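Local coordinates for Ton_1535 (Thermococcus onnurineus, PDB 3ZPJ), which is of unknown function but folds as an all-helical alpha-solenoid, a shape that in other proteins often offers surfaces for binding partners, at residues A[158-163]-A[187-193]; A[165-169]-A[180-184]; A[317-321]-A[347-352]. One frame throughout, in Å; residues are numbered along the deposited sequence.

Overall arrangement
All three contacts join helices of one alpha-solenoid chain. Contacts 1 and 2 lie on the same antiparallel pair, helix 151-170 and helix 174-190, and contact 2 is nested inside the loop that contact 1 closes. Their centres are 10 Å apart, and they touch: Ile187 CD1 of contact 1 lies 3.7 Å from Leu165 CD1 of contact 2. Together they make a largely apolar seam along the helix pair. Contact 3 comes later in the chain, between helix 309-325 and helix 342-351 near the C-terminus. Its centre is about 41 Å from that of contact 1 and 37 Å from that of contact 2. All three are packing contacts of the fold.

Contact 1: A[158-163]-A[187-193]; sequences ILRIGD and IFDKLHV
Ile187 is the knob of this contact. Its side chain fits into a hollow formed by Ile158, Leu159, Ile161 and Gly162, a knobs-into-holes fit. Ile187 CG2 lies 3.5 Å from Ile158 O, and CD1 reaches over to Gly162 N. Gly162 is the low point of the surface. The Phe188 ring lies against it, with Phe188 CZ 3.4 Å from Gly162 C, and a side chain at this position would run into the ring. Leu159 O meets the ring at its edge, in the ring plane. Asp163 OD1 is 3.4 Å from Phe188 CZ, but this oxygen is bound to Arg196 in a salt bridge.

A second bump runs the other way. With Leu159 CG beside its own backbone N (chi1 -71°), CD2 enters a hollow formed by Phe188, Leu191 and Val193. Leu159 CD2 lies 3.6 Å from Val193 CG2 and 3.7 Å from Leu191 CD1. That Leu191 methyl also touches Ile158 CG2. Leu191 and Val193 belong to the turn after helix 174-190, so the seam extends past the helix end. Helix 130-146 packs on Ile158 and Ile161, while helix 194-209 packs on Leu159 and Phe188.

Contact 2: A[165-169]-A[180-184]; sequences LEKAG and FYKMA
Leu165 and Phe180 face each other with their CA atoms 5.2 Å apart, where the two helical segments run antiparallel at 158° with axes 8.0 Å apart. This is a helical hairpin of the alpha-solenoid, formed by helix 151-170 and helix 174-190 across a short turn.

Leu165 fills the middle. Leu165 CB rests on Ala184 CB at 3.9 Å. Its methyls go to Met183: Leu165 CD1 lies 3.6 Å from Met183 CB, and CD2 approaches the sulfur and the terminal methyl. The two side chains cross at about a right angle. Met183 CG swings roughly opposite the backbone N (chi1 -154°), and the bend at the last torsion (chi3 -34°) keeps Met183 SD and CE near Leu165 CD2, across the leucine. Ala184 CB also comes close to the backbone N of Glu166.

Toward the turn, Phe180 CB sits 3.5 Å from Leu165 O. Its ring then passes Ala168, whose CB is 3.8 Å from Phe180 CD2. Helix 130-146 packs on Leu165, Phe180 and Met183, and helix 110-126 on Ala168.

Tyr181 is the other aromatic. Its ring edge points at Glu166 O, which lies near the ring plane. Beyond it the ring runs along Gly169, where a CB would strike Tyr181 CE1. The carboxylate of Glu166 makes a salt bridge with Lys203 of helix 194-209. The tyrosine hydroxyl is hydrogen-bonded to Asp170 and Arg219, which fix the end of the ring beside the turn. Within the contact, Tyr181 OH lies 3.6 Å from Gly169 C.

Contact 3: A[317-321]-A[347-352]; sequences KAIAL and EALNEI
A salt-bridge network of Lys317, Glu347 and Glu351 ties two helices together near the C-terminal end of the alpha-solenoid. Lys317 NZ reaches between the two carboxylates. Lys317 NZ is 3.3 Å from Glu347 OE1 and 3.5 Å from Glu351 OE2. Both bonds are weak as hydrogen bonds, so the attraction is probably mainly electrostatic. The two glutamates lie one helical turn apart and both chains are extended beyond CG, which brings their ends to the same ammonium group. The positive charge would be expected to offset the repulsion between the two carboxylates.

The lysine also packs along its length. Its CG is anti to the backbone N (chi1 176°), which sends the chain across to the other helix, and Lys317 CG lies 3.6 Å from Ala348 CB. The chain then bends at its third torsion before NZ meets the acids. With an alanine here, Glu347 and Glu351 would probably lose their shared positive partner, and the Ala348 methyl its cover on this side.

One turn on, Leu321 continues the contact. Leu321 CD2 lies 3.9 Å from Glu351 CB and 4.2 Å from Ile352 CG1. Glu351 CB and the carboxylate oxygen OE1 both lie against Leu321, while OE2 faces the lysine. Helix 332-338 backs the contact, touching Ala320, Ala348 and Ile352.

The segment axes are 10.2 Å apart and only 15° from parallel. Near-parallel helices separated in sequence by another helix, here 332-338, fit the stacked helices of an alpha-solenoid.

Contact 1: A[158-163]-A[187-193]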
ATOM      1  N   ILE A 158     -16.297  -2.936 -14.031  1.00 27.74           N
ATOM      2  CA  ILE A 158     -16.122  -2.744 -12.605  1.00 35.02           C
ATOM      3  C   ILE A 158     -15.018  -3.638 -12.005  1.00 27.57           C
ATOM      4  O   ILE A 158     -14.278  -3.197 -11.135  1.00 44.84           O
ATOM      5  CB  ILE A 158     -17.466  -2.897 -11.885  1.00 35.47           C
ATOM      6  CG1 ILE A 158     -18.443  -1.886 -12.483  1.00 31.81           C
ATOM      7  CG2 ILE A 158     -17.316  -2.620 -10.405  1.00 40.69           C
ATOM      8  CD1 ILE A 158     -19.795  -1.843 -11.845  1.00 37.84           C
ATOM      9  N   LEU A 159     -14.883  -4.875 -12.485  1.00 36.06           N
ATOM     10  CA  LEU A 159     -13.819  -5.763 -11.993  1.00 35.18           C
ATOM     11  C   LEU A 159     -12.459  -5.201 -12.375  1.00 41.80           C
ATOM     12  O   LEU A 159     -11.472  -5.342 -11.634  1.00 30.78           O
ATOM     13  CB  LEU A 159     -13.985  -7.196 -12.530  1.00 30.90           C
ATOM     14  CG  LEU A 159     -15.165  -7.970 -11.940  1.00 31.30           C
ATOM     15  CD1 LEU A 159     -15.395  -9.289 -12.635  1.00 33.10           C
ATOM     16  CD2 LEU A 159     -14.936  -8.189 -10.445  1.00 33.28           C
ATOM     17  N   ARG A 160     -12.398  -4.539 -13.529  1.00 31.49           N
ATOM     18  CA  ARG A 160     -11.138  -3.924 -13.927  1.00 27.01           C
ATOM     19  C   ARG A 160     -10.760  -2.742 -12.994  1.00 31.22           C
ATOM     20  O   ARG A 160      -9.597  -2.496 -12.722  1.00 28.88           O
ATOM     21  CB  ARG A 160     -11.181  -3.515 -15.390  1.00 37.68           C
ATOM     22  CG  ARG A 160      -9.925  -2.819 -15.877  1.00 38.68           C
ATOM     23  CD  ARG A 160      -8.773  -3.787 -16.025  1.00 43.66           C
ATOM     24  NE  ARG A 160      -7.608  -3.129 -16.620  1.00 42.15           N
ATOM     25  CZ  ARG A 160      -6.364  -3.590 -16.544  1.00 35.63           C
ATOM     26  NH1 ARG A 160      -6.115  -4.717 -15.899  1.00 33.63           N
ATOM     27  NH2 ARG A 160      -5.375  -2.924 -17.116  1.00 35.21           N
ATOM     28  N   ILE A 161     -11.753  -2.019 -12.498  1.00 30.05           N
ATOM     29  CA  ILE A 161     -11.497  -0.975 -11.511  1.00 23.85           C
ATOM     30  C   ILE A 161     -10.941  -1.631 -10.246  1.00 31.93           C
ATOM     31  O   ILE A 161      -9.966  -1.156  -9.686  1.00 30.36           O
ATOM     32  CB  ILE A 161     -12.779  -0.246 -11.179  1.00 28.37           C
ATOM     33  CG1 ILE A 161     -13.308   0.429 -12.451  1.00 30.15           C
ATOM     34  CG2 ILE A 161     -12.549   0.792 -10.090  1.00 28.88           C
ATOM     35  CD1 ILE A 161     -14.456   1.382 -12.164  1.00 35.55           C
ATOM     36  N   GLY A 162     -11.563  -2.733  -9.826  1.00 24.70           N
ATOM     37  CA  GLY A 162     -11.054  -3.550  -8.744  1.00 32.19           C
ATOM     38  C   GLY A 162      -9.584  -3.872  -8.901  1.00 38.36           C
ATOM     39  O   GLY A 162      -8.812  -3.608  -7.980  1.00 35.46           O
ATOM     40  N   ASP A 163      -9.195  -4.421 -10.056  1.00 36.39           N
ATOM     41  CA  ASP A 163      -7.806  -4.783 -10.280  1.00 27.54           C
ATOM     42  C   ASP A 163      -6.917  -3.565 -10.119  1.00 31.71           C
ATOM     43  O   ASP A 163      -5.861  -3.641  -9.492  1.00 31.58           O
ATOM     44  CB  ASP A 163      -7.583  -5.377 -11.671  1.00 40.94           C
ATOM     45  CG  ASP A 163      -8.214  -6.754 -11.847  1.00 44.73           C
ATOM     46  OD1 ASP A 163      -8.573  -7.379 -10.842  1.00 38.99           O
ATOM     47  OD2 ASP A 163      -8.346  -7.212 -13.003  1.00 52.51           O
ATOM     48  N   ILE A 187     -15.650  -4.524  -4.287  1.00 29.96           N
ATOM     49  CA  ILE A 187     -16.003  -4.807  -5.683  1.00 37.47           C
ATOM     50  C   ILE A 187     -15.941  -6.315  -5.970  1.00 36.99           C
ATOM     51  O   ILE A 187     -16.840  -6.875  -6.615  1.00 29.91           O
ATOM     52  CB  ILE A 187     -15.073  -4.042  -6.654  1.00 32.48           C
ATOM     53  CG1 ILE A 187     -15.506  -2.579  -6.784  1.00 34.67           C
ATOM     54  CG2 ILE A 187     -15.068  -4.677  -8.017  1.00 36.17           C
ATOM     55  CD1 ILE A 187     -14.488  -1.718  -7.573  1.00 31.62           C
ATOM     56  N   PHE A 188     -14.887  -6.965  -5.474  1.00 26.33           N
ATOM     57  CA  PHE A 188     -14.682  -8.383  -5.721  1.00 29.02           C
ATOM     58  C   PHE A 188     -15.694  -9.229  -4.965  1.00 32.46           C
ATOM     59  O   PHE A 188     -16.100 -10.311  -5.414  1.00 35.99           O
ATOM     60  CB  PHE A 188     -13.253  -8.766  -5.335  1.00 35.42           C
ATOM     61  CG  PHE A 188     -12.222  -8.151  -6.226  1.00 32.88           C
ATOM     62  CD1 PHE A 188     -12.553  -7.789  -7.528  1.00 32.26           C
ATOM     63  CD2 PHE A 188     -10.937  -7.925  -5.780  1.00 24.16           C
ATOM     64  CE1 PHE A 188     -11.618  -7.212  -8.357  1.00 26.89           C
ATOM     65  CE2 PHE A 188      -9.986  -7.335  -6.615  1.00 21.30           C
ATOM     66  CZ  PHE A 188     -10.332  -6.994  -7.900  1.00 35.41           C
ATOM     67  N   ASP A 189     -16.109  -8.714  -3.814  1.00 38.98           N
ATOM     68  CA  ASP A 189     -17.128  -9.358  -3.012  1.00 32.96           C
ATOM     69  C   ASP A 189     -18.502  -9.298  -3.687  1.00 40.54           C
ATOM     70  O   ASP A 189     -19.179 -10.326  -3.830  1.00 40.35           O
ATOM     71  CB  ASP A 189     -17.203  -8.700  -1.641  1.00 40.35           C
ATOM     72  CG  ASP A 189     -18.161  -9.410  -0.710  1.00 51.15           C
ATOM     73  OD1 ASP A 189     -18.064 -10.652  -0.575  1.00 54.03           O
ATOM     74  OD2 ASP A 189     -19.026  -8.723  -0.130  1.00 55.98           O
ATOM     75  N   LYS A 190     -18.923  -8.097  -4.088  1.00 38.28           N
ATOM     76  CA  LYS A 190     -20.257  -7.942  -4.687  1.00 44.16           C
ATOM     77  C   LYS A 190     -20.345  -8.616  -6.046  1.00 41.60           C
ATOM     78  O   LYS A 190     -21.420  -9.040  -6.453  1.00 41.33           O
ATOM     79  CB  LYS A 190     -20.655  -6.469  -4.853  1.00 42.36           C
ATOM     80  CG  LYS A 190     -20.634  -5.638  -3.595  1.00 59.31           C
ATOM     81  CD  LYS A 190     -21.440  -6.248  -2.471  1.00 71.51           C
ATOM     82  CE  LYS A 190     -21.523  -5.264  -1.315  1.00 79.87           C
ATOM     83  NZ  LYS A 190     -22.114  -3.968  -1.768  1.00 84.78           N
ATOM     84  N   LEU A 191     -19.217  -8.701  -6.750  1.00 40.80           N
ATOM     85  CA  LEU A 191     -19.241  -9.215  -8.117  1.00 43.16           C
ATOM     86  C   LEU A 191     -18.839 -10.686  -8.230  1.00 41.91           C
ATOM     87  O   LEU A 191     -18.659 -11.203  -9.339  1.00 38.61           O
ATOM     88  CB  LEU A 191     -18.375  -8.355  -9.029  1.00 35.26           C
ATOM     89  CG  LEU A 191     -18.969  -6.992  -9.336  1.00 35.68           C
ATOM     90  CD1 LEU A 191     -18.102  -6.338 -10.373  1.00 39.43           C
ATOM     91  CD2 LEU A 191     -20.393  -7.154  -9.857  1.00 42.39           C
ATOM     92  N   HIS A 192     -18.670 -11.342  -7.086  1.00 31.77           N
ATOM     93  CA  HIS A 192     -18.524 -12.798  -7.059  1.00 33.89           C
ATOM     94  C   HIS A 192     -17.239 -13.359  -7.675  1.00 34.62           C
ATOM     95  O   HIS A 192     -17.258 -14.431  -8.282  1.00 39.97           O
ATOM     96  CB  HIS A 192     -19.758 -13.442  -7.684  1.00 40.70           C
ATOM     97  CG  HIS A 192     -21.033 -12.844  -7.191  1.00 49.42           C
ATOM     98  ND1 HIS A 192     -22.060 -12.468  -8.029  1.00 46.28           N
ATOM     99  CD2 HIS A 192     -21.425 -12.504  -5.939  1.00 42.52           C
ATOM    100  CE1 HIS A 192     -23.040 -11.948  -7.314  1.00 45.40           C
ATOM    101  NE2 HIS A 192     -22.679 -11.961  -6.044  1.00 42.07           N
ATOM    102  N   VAL A 193     -16.128 -12.640  -7.530  1.00 32.75           N
ATOM    103  CA  VAL A 193     -14.835 -13.249  -7.822  1.00 34.54           C
ATOM    104  C   VAL A 193     -14.103 -13.570  -6.500  1.00 30.87           C
ATOM    105  O   VAL A 193     -13.284 -12.800  -6.006  1.00 31.02           O
ATOM    106  CB  VAL A 193     -14.011 -12.396  -8.785  1.00 30.24           C
ATOM    107  CG1 VAL A 193     -14.591 -12.524 -10.196  1.00 30.95           C
ATOM    108  CG2 VAL A 193     -14.021 -10.937  -8.332  1.00 34.04           C
TER

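Contact 2: A[165-169]-A[180-184]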
ATOM      1  N   LEU A 165      -7.582  -0.667  -8.467  1.00 29.20           N
ATOM      2  CA  LEU A 165      -7.625  -0.197  -7.087  1.00 30.26           C
ATOM      3  C   LEU A 165      -6.584  -1.005  -6.317  1.00 25.58           C
ATOM      4  O   LEU A 165      -5.737  -0.446  -5.634  1.00 31.28           O
ATOM      5  CB  LEU A 165      -9.024  -0.377  -6.480  1.00 20.78           C
ATOM      6  CG  LEU A 165     -10.082   0.663  -6.841  1.00 30.52           C
ATOM      7  CD1 LEU A 165     -11.470   0.120  -6.540  1.00 26.75           C
ATOM      8  CD2 LEU A 165      -9.864   1.977  -6.101  1.00 25.61           C
ATOM      9  N   GLU A 166      -6.614  -2.322  -6.511  1.00 31.69           N
ATOM     10  CA  GLU A 166      -5.705  -3.226  -5.825  1.00 32.81           C
ATOM     11  C   GLU A 166      -4.244  -2.932  -6.129  1.00 34.86           C
ATOM     12  O   GLU A 166      -3.410  -2.897  -5.221  1.00 31.25           O
ATOM     13  CB  GLU A 166      -6.039  -4.695  -6.119  1.00 30.47           C
ATOM     14  CG  GLU A 166      -5.188  -5.672  -5.299  1.00 37.15           C
ATOM     15  CD  GLU A 166      -5.361  -7.128  -5.703  1.00 44.69           C
ATOM     16  OE1 GLU A 166      -6.070  -7.402  -6.697  1.00 50.37           O
ATOM     17  OE2 GLU A 166      -4.775  -8.003  -5.022  1.00 39.57           O
ATOM     18  N   LYS A 167      -3.931  -2.688  -7.398  1.00 32.76           N
ATOM     19  CA  LYS A 167      -2.543  -2.435  -7.774  1.00 27.97           C
ATOM     20  C   LYS A 167      -2.064  -1.076  -7.240  1.00 23.96           C
ATOM     21  O   LYS A 167      -0.912  -0.930  -6.842  1.00 34.91           O
ATOM     22  CB  LYS A 167      -2.337  -2.559  -9.288  1.00 35.52           C
ATOM     23  CG  LYS A 167      -0.960  -2.109  -9.790  1.00 35.90           C
ATOM     24  CD  LYS A 167      -0.005  -3.259  -9.935  1.00 37.21           C
ATOM     25  CE  LYS A 167       1.345  -2.805 -10.518  1.00 33.72           C
ATOM     26  NZ  LYS A 167       1.449  -2.834 -12.011  1.00 38.34           N
ATOM     27  N   ALA A 168      -2.957  -0.099  -7.211  1.00 27.91           N
ATOM     28  CA  ALA A 168      -2.643   1.194  -6.614  1.00 32.07           C
ATOM     29  C   ALA A 168      -2.290   0.993  -5.148  1.00 32.85           C
ATOM     30  O   ALA A 168      -1.242   1.438  -4.676  1.00 33.18           O
ATOM     31  CB  ALA A 168      -3.829   2.143  -6.749  1.00 28.43           C
ATOM     32  N   GLY A 169      -3.181   0.308  -4.442  1.00 24.74           N
ATOM     33  CA  GLY A 169      -2.923  -0.068  -3.066  1.00 38.34           C
ATOM     34  C   GLY A 169      -1.552  -0.695  -2.864  1.00 33.32           C
ATOM     35  O   GLY A 169      -0.794  -0.269  -1.992  1.00 41.64           O
ATOM     36  N   PHE A 180      -7.951   2.038  -0.857  1.00 27.20           N
ATOM     37  CA  PHE A 180      -7.939   1.398  -2.166  1.00 28.48           C
ATOM     38  C   PHE A 180      -8.292  -0.071  -2.021  1.00 32.65           C
ATOM     39  O   PHE A 180      -9.090  -0.619  -2.787  1.00 32.22           O
ATOM     40  CB  PHE A 180      -6.558   1.551  -2.818  1.00 29.91           C
ATOM     41  CG  PHE A 180      -6.190   2.981  -3.102  1.00 37.37           C
ATOM     42  CD1 PHE A 180      -5.667   3.789  -2.101  1.00 38.02           C
ATOM     43  CD2 PHE A 180      -6.411   3.533  -4.357  1.00 36.43           C
ATOM     44  CE1 PHE A 180      -5.358   5.114  -2.344  1.00 38.29           C
ATOM     45  CE2 PHE A 180      -6.105   4.859  -4.607  1.00 36.17           C
ATOM     46  CZ  PHE A 180      -5.568   5.654  -3.601  1.00 30.64           C
ATOM     47  N   TYR A 181      -7.692  -0.709  -1.029  1.00 36.28           N
ATOM     48  CA  TYR A 181      -7.968  -2.107  -0.760  1.00 33.82           C
ATOM     49  C   TYR A 181      -9.427  -2.369  -0.351  1.00 25.94           C
ATOM     50  O   TYR A 181     -10.027  -3.360  -0.769  1.00 36.85           O
ATOM     51  CB  TYR A 181      -7.058  -2.611   0.346  1.00 31.56           C
ATOM     52  CG  TYR A 181      -5.632  -2.882  -0.034  1.00 27.81           C
ATOM     53  CD1 TYR A 181      -5.264  -3.221  -1.330  1.00 25.67           C
ATOM     54  CD2 TYR A 181      -4.634  -2.827   0.939  1.00 35.13           C
ATOM     55  CE1 TYR A 181      -3.897  -3.478  -1.651  1.00 23.77           C
ATOM     56  CE2 TYR A 181      -3.309  -3.082   0.639  1.00 21.42           C
ATOM     57  CZ  TYR A 181      -2.936  -3.403  -0.639  1.00 31.05           C
ATOM     58  OH  TYR A 181      -1.594  -3.657  -0.862  1.00 34.70           O
ATOM     59  N   LYS A 182      -9.997  -1.492   0.462  1.00 31.77           N
ATOM     60  CA  LYS A 182     -11.383  -1.676   0.884  1.00 33.14           C
ATOM     61  C   LYS A 182     -12.329  -1.610  -0.314  1.00 35.12           C
ATOM     62  O   LYS A 182     -13.258  -2.413  -0.407  1.00 33.63           O
ATOM     63  CB  LYS A 182     -11.800  -0.622   1.907  1.00 31.53           C
ATOM     64  CG  LYS A 182     -10.853  -0.431   3.053  1.00 50.92           C
ATOM     65  CD  LYS A 182     -11.070  -1.403   4.177  1.00 58.75           C
ATOM     66  CE  LYS A 182     -10.434  -0.850   5.440  1.00 62.15           C
ATOM     67  NZ  LYS A 182     -10.879   0.558   5.650  1.00 66.86           N
ATOM     68  N   MET A 183     -12.089  -0.661  -1.226  1.00 35.90           N
ATOM     69  CA  MET A 183     -12.940  -0.498  -2.426  1.00 32.93           C
ATOM     70  C   MET A 183     -12.808  -1.720  -3.338  1.00 22.93           C
ATOM     71  O   MET A 183     -13.812  -2.290  -3.783  1.00 27.33           O
ATOM     72  CB  MET A 183     -12.638   0.804  -3.192  1.00 29.33           C
ATOM     73  CG  MET A 183     -13.833   1.321  -4.012  1.00 47.32           C
ATOM     74  SD  MET A 183     -13.678   2.886  -4.905  1.00 31.33           S
ATOM     75  CE  MET A 183     -12.652   3.760  -3.793  1.00 31.84           C
ATOM     76  N   ALA A 184     -11.580  -2.179  -3.535  1.00 26.43           N
ATOM     77  CA  ALA A 184     -11.348  -3.353  -4.364  1.00 25.58           C
ATOM     78  C   ALA A 184     -12.066  -4.575  -3.783  1.00 31.60           C
ATOM     79  O   ALA A 184     -12.770  -5.295  -4.513  1.00 34.52           O
ATOM     80  CB  ALA A 184      -9.846  -3.616  -4.543  1.00 20.12           C
TER

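Contact 3: A[317-321]-A[347-352]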
ATOM      1  N   LYS A 317      -6.374  -4.861  31.196  1.00 59.44           N
ATOM      2  CA  LYS A 317      -7.536  -5.731  31.046  1.00 61.40           C
ATOM      3  C   LYS A 317      -7.249  -6.809  30.008  1.00 68.18           C
ATOM      4  O   LYS A 317      -7.329  -8.006  30.306  1.00 70.14           O
ATOM      5  CB  LYS A 317      -8.784  -4.930  30.648  1.00 60.39           C
ATOM      6  CG  LYS A 317     -10.003  -5.810  30.384  1.00 65.89           C
ATOM      7  CD  LYS A 317     -11.296  -5.013  30.339  1.00 72.53           C
ATOM      8  CE  LYS A 317     -11.906  -5.002  28.948  1.00 78.02           C
ATOM      9  NZ  LYS A 317     -13.235  -4.328  28.932  1.00 81.42           N
ATOM     10  N   ALA A 318      -6.906  -6.370  28.797  1.00 63.38           N
ATOM     11  CA  ALA A 318      -6.594  -7.270  27.688  1.00 56.92           C
ATOM     12  C   ALA A 318      -5.655  -8.393  28.115  1.00 60.04           C
ATOM     13  O   ALA A 318      -5.931  -9.570  27.887  1.00 63.05           O
ATOM     14  CB  ALA A 318      -5.987  -6.495  26.530  1.00 42.71           C
ATOM     15  N   ILE A 319      -4.549  -8.018  28.745  1.00 52.53           N
ATOM     16  CA  ILE A 319      -3.586  -9.000  29.218  1.00 58.80           C
ATOM     17  C   ILE A 319      -4.267 -10.006  30.136  1.00 63.78           C
ATOM     18  O   ILE A 319      -4.034 -11.210  30.037  1.00 68.27           O
ATOM     19  CB  ILE A 319      -2.428  -8.327  29.968  1.00 55.66           C
ATOM     20  CG1 ILE A 319      -1.566  -7.514  28.995  1.00 51.58           C
ATOM     21  CG2 ILE A 319      -1.595  -9.365  30.713  1.00 55.79           C
ATOM     22  CD1 ILE A 319      -0.582  -6.565  29.694  1.00 52.83           C
ATOM     23  N   ALA A 320      -5.132  -9.503  31.009  1.00 65.54           N
ATOM     24  CA  ALA A 320      -5.784 -10.352  31.994  1.00 71.92           C
ATOM     25  C   ALA A 320      -6.781 -11.303  31.343  1.00 76.23           C
ATOM     26  O   ALA A 320      -6.911 -12.447  31.769  1.00 88.40           O
ATOM     27  CB  ALA A 320      -6.459  -9.516  33.062  1.00 70.75           C
ATOM     28  N   LEU A 321      -7.483 -10.837  30.316  1.00 68.43           N
ATOM     29  CA  LEU A 321      -8.421 -11.701  29.606  1.00 74.51           C
ATOM     30  C   LEU A 321      -7.681 -12.840  28.918  1.00 79.41           C
ATOM     31  O   LEU A 321      -8.101 -14.000  28.986  1.00 84.27           O
ATOM     32  CB  LEU A 321      -9.220 -10.918  28.565  1.00 68.53           C
ATOM     33  CG  LEU A 321     -10.157  -9.818  29.058  1.00 67.61           C
ATOM     34  CD1 LEU A 321     -10.918  -9.240  27.876  1.00 59.74           C
ATOM     35  CD2 LEU A 321     -11.110 -10.330  30.131  1.00 64.28           C
ATOM     36  N   GLU A 347     -15.720  -4.598  34.264  1.00 96.84           N
ATOM     37  CA  GLU A 347     -15.974  -5.220  32.974  1.00 93.77           C
ATOM     38  C   GLU A 347     -15.069  -6.420  32.748  1.00 94.10           C
ATOM     39  O   GLU A 347     -15.499  -7.447  32.234  1.00 95.10           O
ATOM     40  CB  GLU A 347     -15.770  -4.199  31.867  1.00 87.36           C
ATOM     41  CG  GLU A 347     -16.603  -2.962  32.067  1.00 88.08           C
ATOM     42  CD  GLU A 347     -16.317  -1.923  31.021  1.00 94.59           C
ATOM     43  OE1 GLU A 347     -15.385  -2.149  30.212  1.00 92.56           O
ATOM     44  OE2 GLU A 347     -17.019  -0.887  31.010  1.00100.83           O
ATOM     45  N   ALA A 348     -13.811  -6.280  33.139  1.00 97.55           N
ATOM     46  CA  ALA A 348     -12.861  -7.376  33.066  1.00 97.03           C
ATOM     47  C   ALA A 348     -13.299  -8.483  34.006  1.00 95.26           C
ATOM     48  O   ALA A 348     -13.011  -9.652  33.780  1.00 99.92           O
ATOM     49  CB  ALA A 348     -11.477  -6.894  33.448  1.00 99.52           C
ATOM     50  N   LEU A 349     -13.998  -8.106  35.066  1.00 94.20           N
ATOM     51  CA  LEU A 349     -14.377  -9.055  36.105  1.00 91.71           C
ATOM     52  C   LEU A 349     -15.622  -9.846  35.692  1.00 98.18           C
ATOM     53  O   LEU A 349     -15.876 -10.944  36.192  1.00 92.10           O
ATOM     54  CB  LEU A 349     -14.583  -8.317  37.432  1.00 78.42           C
ATOM     55  CG  LEU A 349     -13.846  -8.866  38.659  1.00 76.19           C
ATOM     56  CD1 LEU A 349     -12.705  -9.793  38.261  1.00 76.26           C
ATOM     57  CD2 LEU A 349     -13.343  -7.739  39.557  1.00 70.92           C
ATOM     58  N   ASN A 350     -16.387  -9.277  34.763  1.00107.79           N
ATOM     59  CA  ASN A 350     -17.540  -9.957  34.185  1.00110.49           C
ATOM     60  C   ASN A 350     -17.116 -10.855  33.034  1.00106.04           C
ATOM     61  O   ASN A 350     -17.524 -12.012  32.948  1.00106.58           O
ATOM     62  CB  ASN A 350     -18.572  -8.945  33.683  1.00109.73           C
ATOM     63  CG  ASN A 350     -19.170  -8.117  34.802  1.00111.44           C
ATOM     64  OD1 ASN A 350     -19.365  -8.600  35.924  1.00106.30           O
ATOM     65  ND2 ASN A 350     -19.465  -6.857  34.501  1.00112.87           N
ATOM     66  N   GLU A 351     -16.292 -10.309  32.148  1.00 99.99           N
ATOM     67  CA  GLU A 351     -15.804 -11.055  30.999  1.00 93.19           C
ATOM     68  C   GLU A 351     -15.016 -12.304  31.409  1.00 94.48           C
ATOM     69  O   GLU A 351     -14.985 -13.286  30.675  1.00104.88           O
ATOM     70  CB  GLU A 351     -14.993 -10.144  30.079  1.00 84.69           C
ATOM     71  CG  GLU A 351     -15.820  -8.998  29.527  1.00 88.89           C
ATOM     72  CD  GLU A 351     -15.025  -8.070  28.633  1.00 98.04           C
ATOM     73  OE1 GLU A 351     -13.933  -8.473  28.182  1.00103.21           O
ATOM     74  OE2 GLU A 351     -15.489  -6.937  28.381  1.00 98.72           O
ATOM     75  N   ILE A 352     -14.402 -12.273  32.587  1.00 88.44           N
ATOM     76  CA  ILE A 352     -13.736 -13.452  33.147  1.00 89.47           C
ATOM     77  C   ILE A 352     -14.785 -14.496  33.553  1.00101.78           C
ATOM     78  O   ILE A 352     -14.486 -15.679  33.744  1.00108.36           O
ATOM     79  CB  ILE A 352     -12.788 -13.055  34.304  1.00 86.55           C
ATOM     80  CG1 ILE A 352     -11.517 -12.418  33.731  1.00 86.45           C
ATOM     81  CG2 ILE A 352     -12.417 -14.242  35.186  1.00 77.68           C
ATOM     82  CD1 ILE A 352     -10.483 -12.049  34.785  1.00 84.36           C
TER